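Local coordinates for DNA protection during starvation protein (Mycobacterium smegmatis, PDB 2YW6) that probably protects DNA from oxidative damage by oxidising ferrous iron with hydrogen peroxide and storing it as a ferric mineral inside a hollow shell of twelve subunits, at residues B[126-129]-B[134-137]. Sequence-based numbering, arbitrary orientation.
Sequences KLED and SQDL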
loop_
_atom_site.group_PDB
_atom_site.type_symbol
_atom_site.label_atom_id
_atom_site.label_comp_id
_atom_site.label_asym_id
_atom_site.label_seq_id
_atom_site.Cartn_x
_atom_site.Cartn_y
_atom_site.Cartn_z
ATOM N N LYS B 126 -32.286 -1.816 27.191
ATOM C CA LYS B 126 -32.623 -0.578 27.890
ATOM C C LYS B 126 -32.569 0.661 26.993
ATOM O O LYS B 126 -33.247 1.650 27.272
ATOM C CB LYS B 126 -31.685 -0.392 29.078
ATOM C CG LYS B 126 -32.392 -0.323 30.395
ATOM C CD LYS B 126 -31.704 -1.111 31.509
ATOM C CE LYS B 126 -32.732 -1.539 32.576
ATOM N NZ LYS B 126 -34.042 -0.801 32.525
ATOM N N LEU B 127 -31.781 0.593 25.914
ATOM C CA LEU B 127 -31.667 1.739 25.008
ATOM C C LEU B 127 -32.747 1.793 23.921
ATOM O O LEU B 127 -32.858 2.774 23.166
ATOM C CB LEU B 127 -30.275 1.750 24.366
ATOM C CG LEU B 127 -29.157 1.977 25.388
ATOM C CD1 LEU B 127 -27.799 1.574 24.804
ATOM C CD2 LEU B 127 -29.157 3.450 25.818
ATOM N N GLU B 128 -33.528 0.724 23.844
ATOM C CA GLU B 128 -34.600 0.594 22.864
ATOM C C GLU B 128 -35.517 1.820 22.815
ATOM O O GLU B 128 -35.943 2.239 21.741
ATOM C CB GLU B 128 -35.436 -0.658 23.166
ATOM C CG GLU B 128 -36.377 -1.064 22.056
ATOM C CD GLU B 128 -35.641 -1.471 20.793
ATOM O OE1 GLU B 128 -34.798 -2.387 20.869
ATOM O OE2 GLU B 128 -35.903 -0.883 19.720
ATOM N N ASP B 129 -35.811 2.407 23.968
ATOM C CA ASP B 129 -36.693 3.563 23.982
ATOM C C ASP B 129 -36.020 4.834 24.487
ATOM O O ASP B 129 -36.688 5.767 24.934
ATOM C CB ASP B 129 -37.931 3.249 24.819
ATOM C CG ASP B 129 -38.694 2.055 24.290
ATOM O OD1 ASP B 129 -39.092 2.084 23.106
ATOM O OD2 ASP B 129 -38.893 1.087 25.052
ATOM N N SER B 134 -27.271 5.124 19.866
ATOM C CA SER B 134 -26.409 4.539 20.878
ATOM C C SER B 134 -26.647 3.035 20.975
ATOM O O SER B 134 -25.726 2.286 21.273
ATOM C CB SER B 134 -26.680 5.193 22.227
ATOM O OG SER B 134 -26.447 6.583 22.126
ATOM N N GLN B 135 -27.883 2.596 20.729
ATOM C CA GLN B 135 -28.192 1.171 20.790
ATOM C C GLN B 135 -27.530 0.427 19.637
ATOM O O GLN B 135 -26.995 -0.671 19.802
ATOM C CB GLN B 135 -29.693 0.919 20.708
ATOM C CG GLN B 135 -29.987 -0.583 20.691
ATOM C CD GLN B 135 -31.429 -0.931 20.361
ATOM O OE1 GLN B 135 -31.896 -0.731 19.232
ATOM N NE2 GLN B 135 -32.143 -1.464 21.346
ATOM N N ASP B 136 -27.595 1.023 18.454
ATOM C CA ASP B 136 -27.010 0.419 17.270
ATOM C C ASP B 136 -25.515 0.254 17.503
ATOM O O ASP B 136 -24.901 -0.707 17.045
ATOM C CB ASP B 136 -27.267 1.311 16.059
ATOM C CG ASP B 136 -26.754 0.710 14.773
ATOM O OD1 ASP B 136 -27.276 -0.337 14.333
ATOM O OD2 ASP B 136 -25.817 1.294 14.202
ATOM N N LEU B 137 -24.946 1.202 18.234
ATOM C CA LEU B 137 -23.534 1.179 18.560
ATOM C C LEU B 137 -23.268 -0.083 19.369
ATOM O O LEU B 137 -22.338 -0.841 19.076
ATOM C CB LEU B 137 -23.173 2.412 19.396
ATOM C CG LEU B 137 -21.735 2.931 19.401
ATOM C CD1 LEU B 137 -21.380 3.393 20.805
ATOM C CD2 LEU B 137 -20.788 1.844 18.933
#
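Gln135 starts with CG opposite the backbone N (chi1 177°) and stays extended through chi2, which carries its amide across to Glu128; the glutamate also starts anti but bends at chi2 (64°), and the bend swings OE1 back toward that amide. The two groups meet in a nearly straight hydrogen bond, Gln135 NE2 to Glu128 OE1 at 2.9 Å. The acceptor lies in the amide plane, while the N-H meets OE1 from above the carboxylate plane, the two planes being 62° apart. NE2 also donates to the carbonyl O of Ile124, so two acceptors, one on the preceding helix and one on the turn after it, fix how the amide is rotated. Nearer the backbone, Leu127 CB lies against Gln135 CB at 3.8 Å, and Leu127 CD1 lies 4.1 Å from Gln135 CA. Glu128 and Gln135 sit where helix 102-127 turns back into helix 132-155, the short connection between the last two long helices of the ferritin-like four-helix bundle, at a subunit interface of the dodecamer. Near the start of helix 132-155, Ser134 OG is hydrogen-bonded to Arg71 NE on helix 47-75, the helix that also carries Glu70, a probable iron ligand whose side chain is about 11 Å from that of Ser134. Helix 12-41 closes over the apolar side, with Val17 and Leu20 touching Leu127, while the exposed Glu128 also packs against Leu132 of a neighbouring subunit.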